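Local atomic coordinates of GTP-binding protein (Sulfolobus solfataricus P2, PDB entry 2QTF), a protein that hydrolyses GTP, for which it is specific, and associates with the 50S ribosomal subunit, perhaps acting in protein synthesis or ribosome biogenesis. Residues A[260-265]-A[346-351]; A[31-36]-A[62-67]; A[113-118]-A[147-152]. One frame throughout, in Å; residues are numbered along the deposited sequence.

Interaction 1: residues A[260-265]-A[346-351]; sequences ALILVI and DKIYQL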
loop_
_atom_site.group_PDB
_atom_site.type_symbol
_atom_site.label_atom_id
_atom_site.label_comp_id
_atom_site.label_asym_id
_atom_site.label_seq_id
_atom_site.Cartn_x
_atom_site.Cartn_y
_atom_site.Cartn_z
ATOM N N ALA A 260 16.749 -8.964 2.358
ATOM C CA ALA A 260 16.306 -9.450 1.019
ATOM C C ALA A 260 14.851 -9.060 0.785
ATOM O O ALA A 260 14.221 -8.626 1.726
ATOM C CB ALA A 260 16.408 -11.052 0.951
ATOM N N LEU A 261 14.324 -9.297 -0.421
ATOM C CA LEU A 261 12.915 -8.927 -0.700
ATOM C C LEU A 261 12.270 -10.060 -1.434
ATOM O O LEU A 261 12.941 -10.833 -2.220
ATOM C CB LEU A 261 12.872 -7.707 -1.664
ATOM C CG LEU A 261 13.482 -6.391 -1.190
ATOM C CD1 LEU A 261 13.481 -5.320 -2.348
ATOM C CD2 LEU A 261 12.900 -5.881 0.114
ATOM N N ILE A 262 10.978 -10.131 -1.247
ATOM C CA ILE A 262 10.132 -10.985 -2.076
ATOM C C ILE A 262 9.324 -10.021 -2.910
ATOM O O ILE A 262 8.595 -9.231 -2.339
ATOM C CB ILE A 262 9.155 -11.833 -1.213
ATOM C CG1 ILE A 262 9.994 -12.846 -0.325
ATOM C CG2 ILE A 262 7.990 -12.454 -2.092
ATOM C CD1 ILE A 262 9.137 -13.618 0.817
ATOM N N LEU A 263 9.424 -10.147 -4.256
ATOM C CA LEU A 263 8.644 -9.351 -5.188
ATOM C C LEU A 263 7.510 -10.136 -5.726
ATOM O O LEU A 263 7.663 -11.199 -6.358
ATOM C CB LEU A 263 9.485 -8.867 -6.385
ATOM C CG LEU A 263 8.754 -8.119 -7.501
ATOM C CD1 LEU A 263 8.270 -6.721 -7.026
ATOM C CD2 LEU A 263 9.817 -7.895 -8.700
ATOM N N VAL A 264 6.347 -9.611 -5.460
ATOM C CA VAL A 264 5.109 -10.320 -5.760
ATOM C C VAL A 264 4.543 -9.781 -7.065
ATOM O O VAL A 264 4.452 -8.541 -7.245
ATOM C CB VAL A 264 4.030 -10.220 -4.621
ATOM C CG1 VAL A 264 2.872 -11.153 -4.848
ATOM C CG2 VAL A 264 4.595 -10.510 -3.183
ATOM N N ILE A 265 4.170 -10.674 -7.968
ATOM C CA ILE A 265 3.722 -10.285 -9.379
ATOM C C ILE A 265 2.449 -11.006 -9.671
ATOM O O ILE A 265 2.375 -12.252 -9.467
ATOM C CB ILE A 265 4.776 -10.656 -10.472
ATOM C CG1 ILE A 265 6.130 -10.039 -10.090
ATOM C CG2 ILE A 265 4.313 -10.100 -11.864
ATOM C CD1 ILE A 265 6.153 -8.379 -10.228
ATOM N N ASP A 346 10.410 -23.468 1.620
ATOM C CA ASP A 346 11.737 -23.932 1.460
ATOM C C ASP A 346 12.688 -22.865 0.828
ATOM O O ASP A 346 13.877 -22.773 1.161
ATOM C CB ASP A 346 11.759 -25.120 0.549
ATOM C CG ASP A 346 11.119 -26.402 1.224
ATOM O OD1 ASP A 346 11.070 -26.369 2.463
ATOM O OD2 ASP A 346 10.666 -27.289 0.480
ATOM N N LYS A 347 12.176 -22.127 -0.135
ATOM C CA LYS A 347 13.046 -21.068 -0.721
ATOM C C LYS A 347 13.359 -19.930 0.273
ATOM O O LYS A 347 14.480 -19.468 0.312
ATOM C CB LYS A 347 12.419 -20.469 -1.971
ATOM C CG LYS A 347 12.294 -21.501 -3.074
ATOM C CD LYS A 347 13.717 -21.747 -3.661
ATOM C CE LYS A 347 13.658 -22.936 -4.689
ATOM N NZ LYS A 347 14.995 -22.830 -5.247
ATOM N N ILE A 348 12.422 -19.559 1.106
ATOM C CA ILE A 348 12.711 -18.594 2.180
ATOM C C ILE A 348 13.730 -19.085 3.186
ATOM O O ILE A 348 14.688 -18.388 3.543
ATOM C CB ILE A 348 11.422 -18.217 2.884
ATOM C CG1 ILE A 348 10.606 -17.298 1.898
ATOM C CG2 ILE A 348 11.739 -17.427 4.154
ATOM C CD1 ILE A 348 9.193 -17.159 2.365
ATOM N N TYR A 349 13.579 -20.348 3.595
ATOM C CA TYR A 349 14.652 -20.982 4.380
ATOM C C TYR A 349 16.013 -20.943 3.652
ATOM O O TYR A 349 17.070 -20.637 4.229
ATOM C CB TYR A 349 14.295 -22.488 4.746
ATOM C CG TYR A 349 15.362 -23.074 5.660
ATOM C CD1 TYR A 349 15.398 -22.707 7.036
ATOM C CD2 TYR A 349 16.289 -23.962 5.180
ATOM C CE1 TYR A 349 16.377 -23.236 7.899
ATOM C CE2 TYR A 349 17.286 -24.521 6.024
ATOM C CZ TYR A 349 17.313 -24.149 7.368
ATOM O OH TYR A 349 18.282 -24.668 8.179
ATOM N N GLN A 350 16.047 -21.283 2.395
ATOM C CA GLN A 350 17.340 -21.345 1.735
ATOM C C GLN A 350 17.922 -19.934 1.610
ATOM O O GLN A 350 19.118 -19.725 1.677
ATOM C CB GLN A 350 17.203 -21.875 0.318
ATOM C CG GLN A 350 16.877 -23.394 0.095
ATOM C CD GLN A 350 16.305 -23.673 -1.352
ATOM O OE1 GLN A 350 16.743 -23.035 -2.349
ATOM N NE2 GLN A 350 15.309 -24.590 -1.445
ATOM N N LEU A 351 17.055 -18.941 1.398
ATOM C CA LEU A 351 17.536 -17.527 1.322
ATOM C C LEU A 351 18.097 -17.143 2.681
ATOM O O LEU A 351 19.155 -16.531 2.781
ATOM C CB LEU A 351 16.333 -16.630 0.941
ATOM C CG LEU A 351 16.493 -15.090 0.891
ATOM C CD1 LEU A 351 17.721 -14.701 0.059
ATOM C CD2 LEU A 351 15.106 -14.636 0.197
#

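Interaction 2: residues A[31-36]-A[62-67]; sequences YKLPKS and IFEQLK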
loop_
_atom_site.group_PDB
_atom_site.type_symbol
_atom_site.label_atom_id
_atom_site.label_comp_id
_atom_site.label_asym_id
_atom_site.label_seq_id
_atom_site.Cartn_x
_atom_site.Cartn_y
_atom_site.Cartn_z
ATOM N N TYR A 31 -20.486 1.939 -3.077
ATOM C CA TYR A 31 -21.453 2.644 -3.910
ATOM C C TYR A 31 -20.670 3.243 -5.003
ATOM O O TYR A 31 -19.487 3.554 -4.759
ATOM C CB TYR A 31 -22.084 3.745 -3.092
ATOM C CG TYR A 31 -22.789 3.277 -1.864
ATOM C CD1 TYR A 31 -24.125 2.831 -1.911
ATOM C CD2 TYR A 31 -22.165 3.336 -0.610
ATOM C CE1 TYR A 31 -24.782 2.388 -0.728
ATOM C CE2 TYR A 31 -22.798 2.929 0.544
ATOM C CZ TYR A 31 -24.138 2.444 0.459
ATOM O OH TYR A 31 -24.799 2.088 1.615
ATOM N N LYS A 32 -21.270 3.438 -6.200
ATOM C CA LYS A 32 -20.613 4.222 -7.228
ATOM C C LYS A 32 -20.432 5.696 -6.782
ATOM O O LYS A 32 -21.087 6.112 -5.875
ATOM C CB LYS A 32 -21.450 4.142 -8.566
ATOM C CG LYS A 32 -21.374 2.751 -9.152
ATOM C CD LYS A 32 -22.098 2.670 -10.496
ATOM C CE LYS A 32 -22.161 1.232 -10.976
ATOM N NZ LYS A 32 -21.611 1.231 -12.397
ATOM N N LEU A 33 -19.578 6.498 -7.438
ATOM C CA LEU A 33 -19.585 7.923 -7.169
ATOM C C LEU A 33 -20.920 8.543 -7.581
ATOM O O LEU A 33 -21.612 8.031 -8.498
ATOM C CB LEU A 33 -18.435 8.680 -7.870
ATOM C CG LEU A 33 -16.983 8.206 -7.579
ATOM C CD1 LEU A 33 -16.027 8.930 -8.532
ATOM C CD2 LEU A 33 -16.677 8.499 -6.108
ATOM N N PRO A 34 -21.324 9.617 -6.904
ATOM C CA PRO A 34 -22.627 10.130 -7.303
ATOM C C PRO A 34 -22.574 10.682 -8.718
ATOM O O PRO A 34 -21.592 11.321 -9.073
ATOM C CB PRO A 34 -22.894 11.264 -6.291
ATOM C CG PRO A 34 -21.559 11.617 -5.737
ATOM C CD PRO A 34 -20.755 10.337 -5.764
ATOM N N LYS A 35 -23.623 10.432 -9.513
ATOM C CA LYS A 35 -23.730 11.028 -10.876
ATOM C C LYS A 35 -23.591 12.561 -10.809
ATOM O O LYS A 35 -22.696 13.180 -11.432
ATOM C CB LYS A 35 -25.068 10.668 -11.559
ATOM C CG LYS A 35 -25.141 9.251 -12.195
ATOM C CD LYS A 35 -26.213 8.383 -11.499
ATOM C CE LYS A 35 -26.093 6.912 -11.888
ATOM N NZ LYS A 35 -27.499 6.315 -11.954
ATOM N N SER A 36 -24.467 13.180 -10.019
ATOM C CA SER A 36 -24.333 14.629 -9.799
ATOM C C SER A 36 -24.094 14.913 -8.303
ATOM O O SER A 36 -25.023 14.845 -7.479
ATOM C CB SER A 36 -25.520 15.435 -10.389
ATOM O OG SER A 36 -26.704 15.045 -9.753
ATOM N N ILE A 62 -14.144 8.085 0.389
ATOM C CA ILE A 62 -14.543 8.511 -0.955
ATOM C C ILE A 62 -13.314 8.449 -1.847
ATOM O O ILE A 62 -12.311 9.104 -1.603
ATOM C CB ILE A 62 -15.212 9.888 -0.893
ATOM C CG1 ILE A 62 -16.578 9.788 -0.076
ATOM C CG2 ILE A 62 -15.457 10.375 -2.326
ATOM C CD1 ILE A 62 -17.042 11.154 0.407
ATOM N N PHE A 63 -13.346 7.587 -2.851
ATOM C CA PHE A 63 -12.185 7.465 -3.679
ATOM C C PHE A 63 -12.142 8.544 -4.750
ATOM O O PHE A 63 -12.283 8.216 -5.899
ATOM C CB PHE A 63 -12.074 6.036 -4.250
ATOM C CG PHE A 63 -10.661 5.660 -4.638
ATOM C CD1 PHE A 63 -9.667 5.446 -3.668
ATOM C CD2 PHE A 63 -10.300 5.591 -5.995
ATOM C CE1 PHE A 63 -8.338 5.108 -4.084
ATOM C CE2 PHE A 63 -9.009 5.234 -6.416
ATOM C CZ PHE A 63 -8.028 4.987 -5.478
ATOM N N GLU A 64 -11.894 9.793 -4.360
ATOM C CA GLU A 64 -11.804 10.954 -5.240
ATOM C C GLU A 64 -11.051 11.960 -4.410
ATOM O O GLU A 64 -10.910 11.773 -3.199
ATOM C CB GLU A 64 -13.216 11.553 -5.466
ATOM C CG GLU A 64 -13.684 11.611 -6.927
ATOM C CD GLU A 64 -12.701 12.266 -7.906
ATOM O OE1 GLU A 64 -12.884 12.020 -9.129
ATOM O OE2 GLU A 64 -11.755 13.000 -7.488
ATOM N N GLN A 65 -10.685 13.095 -4.975
ATOM C CA GLN A 65 -10.192 14.134 -4.164
ATOM C C GLN A 65 -11.329 15.088 -3.817
ATOM O O GLN A 65 -11.906 15.711 -4.753
ATOM C CB GLN A 65 -9.004 14.816 -4.870
ATOM C CG GLN A 65 -8.343 15.905 -4.055
ATOM C CD GLN A 65 -7.106 16.510 -4.758
ATOM O OE1 GLN A 65 -6.484 15.857 -5.622
ATOM N NE2 GLN A 65 -6.760 17.779 -4.394
ATOM N N LEU A 66 -11.616 15.280 -2.526
ATOM C CA LEU A 66 -12.746 16.167 -2.044
ATOM C C LEU A 66 -12.273 17.584 -1.976
ATOM O O LEU A 66 -11.139 17.843 -1.598
ATOM C CB LEU A 66 -13.326 15.795 -0.624
ATOM C CG LEU A 66 -14.067 14.504 -0.519
ATOM C CD1 LEU A 66 -14.500 14.162 0.931
ATOM C CD2 LEU A 66 -15.273 14.453 -1.569
ATOM N N LYS A 67 -13.150 18.516 -2.373
ATOM C CA LYS A 67 -12.978 19.927 -2.103
ATOM C C LYS A 67 -13.101 20.236 -0.639
ATOM O O LYS A 67 -13.818 19.569 0.116
ATOM C CB LYS A 67 -14.029 20.760 -2.859
ATOM C CG LYS A 67 -13.924 20.538 -4.324
ATOM C CD LYS A 67 -14.955 21.412 -5.029
ATOM C CE LYS A 67 -14.989 21.117 -6.488
ATOM N NZ LYS A 67 -16.267 21.746 -6.887
#

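Interaction 3: residues A[113-118]-A[147-152]; sequences KYELPI and KFYKRR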
loop_
_atom_site.group_PDB
_atom_site.type_symbol
_atom_site.label_atom_id
_atom_site.label_comp_id
_atom_site.label_asym_id
_atom_site.label_seq_id
_atom_site.Cartn_x
_atom_site.Cartn_y
_atom_site.Cartn_z
ATOM N N LYS A 113 -0.384 20.004 5.315
ATOM C CA LYS A 113 -0.558 20.823 4.065
ATOM C C LYS A 113 -1.950 20.585 3.490
ATOM O O LYS A 113 -2.588 21.536 3.007
ATOM C CB LYS A 113 0.508 20.431 3.021
ATOM C CG LYS A 113 1.868 21.099 3.438
ATOM C CD LYS A 113 2.895 20.881 2.340
ATOM C CE LYS A 113 4.033 21.934 2.492
ATOM N NZ LYS A 113 4.861 22.022 1.218
ATOM N N TYR A 114 -2.447 19.355 3.581
ATOM C CA TYR A 114 -3.802 19.076 3.065
ATOM C C TYR A 114 -4.910 19.723 3.854
ATOM O O TYR A 114 -6.004 20.021 3.318
ATOM C CB TYR A 114 -4.035 17.540 2.989
ATOM C CG TYR A 114 -5.002 17.091 1.907
ATOM C CD1 TYR A 114 -4.757 17.376 0.553
ATOM C CD2 TYR A 114 -6.172 16.448 2.237
ATOM C CE1 TYR A 114 -5.659 16.991 -0.417
ATOM C CE2 TYR A 114 -7.044 16.035 1.307
ATOM C CZ TYR A 114 -6.773 16.358 -0.050
ATOM O OH TYR A 114 -7.609 15.887 -1.021
ATOM N N GLU A 115 -4.685 19.925 5.146
ATOM C CA GLU A 115 -5.686 20.552 5.981
ATOM C C GLU A 115 -5.711 22.062 5.760
ATOM O O GLU A 115 -6.694 22.666 6.059
ATOM C CB GLU A 115 -5.319 20.444 7.478
ATOM C CG GLU A 115 -6.040 19.634 8.439
ATOM C CD GLU A 115 -7.489 19.250 8.099
ATOM O OE1 GLU A 115 -7.554 18.157 7.601
ATOM O OE2 GLU A 115 -8.494 19.912 8.446
ATOM N N LEU A 116 -4.617 22.698 5.351
ATOM C CA LEU A 116 -4.652 24.188 5.224
ATOM C C LEU A 116 -5.819 24.785 4.384
ATOM O O LEU A 116 -6.426 25.740 4.835
ATOM C CB LEU A 116 -3.342 24.708 4.600
ATOM C CG LEU A 116 -2.152 24.947 5.539
ATOM C CD1 LEU A 116 -0.967 25.604 4.754
ATOM C CD2 LEU A 116 -2.609 25.889 6.724
ATOM N N PRO A 117 -6.071 24.259 3.169
ATOM C CA PRO A 117 -7.217 24.743 2.332
ATOM C C PRO A 117 -8.541 24.495 3.015
ATOM O O PRO A 117 -9.477 25.294 2.878
ATOM C CB PRO A 117 -7.111 23.930 1.052
ATOM C CG PRO A 117 -5.728 23.282 1.087
ATOM C CD PRO A 117 -5.334 23.170 2.491
ATOM N N ILE A 118 -8.627 23.439 3.845
ATOM C CA ILE A 118 -9.843 23.258 4.644
ATOM C C ILE A 118 -10.015 24.345 5.748
ATOM O O ILE A 118 -11.108 24.943 5.913
ATOM C CB ILE A 118 -9.894 21.818 5.308
ATOM C CG1 ILE A 118 -9.695 20.778 4.191
ATOM C CG2 ILE A 118 -11.205 21.665 6.016
ATOM C CD1 ILE A 118 -9.537 19.341 4.696
ATOM N N LYS A 147 -2.179 30.075 11.344
ATOM C CA LYS A 147 -0.790 30.305 11.638
ATOM C C LYS A 147 -0.204 29.105 12.397
ATOM O O LYS A 147 0.958 28.767 12.237
ATOM C CB LYS A 147 -0.560 31.684 12.388
ATOM C CG LYS A 147 -1.036 32.894 11.557
ATOM C CD LYS A 147 -1.090 34.222 12.375
ATOM C CE LYS A 147 0.232 35.047 12.305
ATOM N NZ LYS A 147 0.427 35.950 11.073
ATOM N N PHE A 148 -0.988 28.507 13.273
ATOM C CA PHE A 148 -0.531 27.373 14.050
ATOM C C PHE A 148 -0.058 26.227 13.127
ATOM O O PHE A 148 1.006 25.634 13.339
ATOM C CB PHE A 148 -1.666 26.925 14.965
ATOM C CG PHE A 148 -1.340 25.701 15.812
ATOM C CD1 PHE A 148 -0.475 25.777 16.885
ATOM C CD2 PHE A 148 -1.959 24.452 15.536
ATOM C CE1 PHE A 148 -0.227 24.638 17.678
ATOM C CE2 PHE A 148 -1.688 23.303 16.304
ATOM C CZ PHE A 148 -0.815 23.403 17.354
ATOM N N TYR A 149 -0.879 25.903 12.131
ATOM C CA TYR A 149 -0.526 24.833 11.157
ATOM C C TYR A 149 0.719 25.197 10.341
ATOM O O TYR A 149 1.615 24.371 10.174
ATOM C CB TYR A 149 -1.726 24.559 10.210
ATOM C CG TYR A 149 -2.765 23.581 10.861
ATOM C CD1 TYR A 149 -3.541 23.973 11.975
ATOM C CD2 TYR A 149 -2.889 22.267 10.412
ATOM C CE1 TYR A 149 -4.474 23.087 12.597
ATOM C CE2 TYR A 149 -3.792 21.373 11.057
ATOM C CZ TYR A 149 -4.584 21.787 12.124
ATOM O OH TYR A 149 -5.492 20.855 12.716
ATOM N N LYS A 150 0.782 26.435 9.838
ATOM C CA LYS A 150 1.994 26.863 9.100
ATOM C C LYS A 150 3.248 26.762 9.930
ATOM O O LYS A 150 4.278 26.318 9.409
ATOM C CB LYS A 150 1.826 28.244 8.441
ATOM C CG LYS A 150 0.584 28.328 7.510
ATOM C CD LYS A 150 0.280 29.772 6.995
ATOM C CE LYS A 150 -0.321 29.790 5.573
ATOM N NZ LYS A 150 -0.569 31.217 5.072
ATOM N N ARG A 151 3.203 27.108 11.231
ATOM C CA ARG A 151 4.418 26.951 12.018
ATOM C C ARG A 151 4.835 25.500 12.151
ATOM O O ARG A 151 6.042 25.190 12.165
ATOM C CB ARG A 151 4.283 27.514 13.482
ATOM C CG ARG A 151 4.141 29.076 13.633
ATOM C CD ARG A 151 4.233 29.504 15.181
ATOM N NE ARG A 151 3.117 29.030 16.018
ATOM C CZ ARG A 151 1.909 29.598 16.049
ATOM N NH1 ARG A 151 1.646 30.652 15.277
ATOM N NH2 ARG A 151 0.943 29.124 16.861
ATOM N N ARG A 152 3.869 24.585 12.332
ATOM C CA ARG A 152 4.241 23.178 12.337
ATOM C C ARG A 152 4.760 22.703 10.982
ATOM O O ARG A 152 5.741 21.951 10.897
ATOM C CB ARG A 152 3.022 22.351 12.808
ATOM C CG ARG A 152 3.249 20.832 12.833
ATOM C CD ARG A 152 3.757 20.315 14.144
ATOM N NE ARG A 152 3.291 18.943 14.481
ATOM C CZ ARG A 152 3.944 18.179 15.365
ATOM N NH1 ARG A 152 5.054 18.675 15.951
ATOM N NH2 ARG A 152 3.508 16.947 15.693
#

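Interaction 1: residues A[260-265]-A[346-351]
Ala260 and Ile262, on the strand 260-266, meet Leu351 and Ile348 one turn apart on the helix 341-355, and the contact is wholly apolar. The methyl of Ala260 sits against the branched end of Leu351, 3.9 Å from its CD2 and almost as near to CD1 and CG. Leu351 reaches that position with CG anti to the backbone N (chi1 175°), and both its methyl groups lie against the single CB. In the second pair the touching groups are the ends of two isoleucines: CD1 of Ile262 lies 3.9 Å from CD1 of Ile348, and the two side chains cross at about a right angle. Each isoleucine holds CG1 anti to its carbonyl carbon and extends it further, which carries CD1 across the gap although neither CB points straight at the other segment. Their reach spans a separation of 9.1 Å between the CA atoms of Ile262 and Ile348. The helical spacing is kept by backbone bonds such as Leu351 N to Lys347 O, at 2.8 Å, while Lys347 NZ forms a salt bridge with Asp329. All four touching residues are buried, as expected where a helix packs on the central sheet of a P-loop GTPase domain. Strand 260-266 runs parallel between strands 181-185 and 295-300; Ile182 touches both Ile262 and Leu351, Thr298 adjoins Ile262, and helix 271-288 packs against Leu263 and Ile265.

Interaction 2: residues A[31-36]-A[62-67]
Leu33 reaches across to Ile62, Phe63 and Glu64, joining two loops that follow strands 25-31 and 59-62 of the four-stranded parallel sheet in the N-terminal region; Phe63 is the centre of an inverse gamma turn at the start of the second loop. The contacts between the loops are van der Waals ones made by the two methyls of Leu33. CD1 lies 3.9 Å from CG of Glu64, with the side chains crossing at about a right angle. CD2 is more loosely placed, 4.4 Å from Ile62 CG2 and equally distant from the carbonyl O of Phe63. Tyr42 also touches Leu33, while the ring of Phe63 turns away to pack on helices 13-22 and 86-97.

Polar bonds act within the second loop and to its surroundings. Backbone bonds tie Phe63 to Phe7 and Glu64 to Lys86, and the Glu64 carboxylate accepts the amide of Gln65. An alanine in place of Glu64 would remove both the CG against Leu33 and the carboxylate, and would probably leave that amide without its acceptor. A bend at chi2 (-51°) turns the carboxylate toward the next backbone amide, where OE2 accepts Gln65 N at 2.7 Å, on its anti side and 16° out of the carboxylate plane.

Interaction 3: residues A[113-118]-A[147-152]
Glu115 and Leu116 meet Tyr149 and Lys150 where the long helices 101-121 and 145-164 pack as an antiparallel pair, both belonging to the sequence region that links the N-terminal and GTPase regions of HflX. The short segments have axes 10.1 Å apart at closest approach and a signed crossing angle of -163°. Glu115 contributes the aliphatic part of its side chain: CG lies 3.9 Å from Tyr149 CE2, with CB only slightly farther from the same ring atom. The glutamate chain bends at chi2, and its carboxylate plane stands 49° from the ring plane. Its charged end serves a different helix, since OE1 makes a salt bridge with Arg75 of helix 68-78; one residue thus packs on helix 145-164 through its carbons and is paired with helix 68-78 through its charge.

Leu116 follows, just before the kink that helix 101-121 makes at Pro117, whose N has no hydrogen to donate to the preceding turn. CD2 of Leu116 is the meeting point of two partners. It lies 3.8 Å from CB of Tyr149, the two side chains sliding past each other in opposite directions, while the alkyl chain of Lys150 crosses the leucine at about a right angle. Ile146 and Ile153 of helix 145-164 also touch Leu116, extending the apolar strip between the helices. Lys150 holds CG anti to its carbonyl carbon (chi1 -55°), which brings CG beside the leucine fork, 4.1 Å from Leu116 CD2 and 4.2 Å from CD1.

The three contacts run from core to surface, and no two share a helix or strand. Interaction 1 is buried, joins a central strand to a helix in the GTPase domain, and uses only hydrocarbon groups. Interaction 2, partly buried, links two loops after parallel strands, and interaction 3, at the surface, pairs two long helices. In both an acidic side chain packs through its carbons, but Glu64 gives its carboxylate to the adjoining backbone amide and Glu115 to Arg75 on another helix. Interactions 2 and 3 touch through Gln65 and Tyr114. Interaction 1 stands across the chain's centre, its own centre about 39 Å from that of interaction 2 and about 43 Å from that of interaction 3.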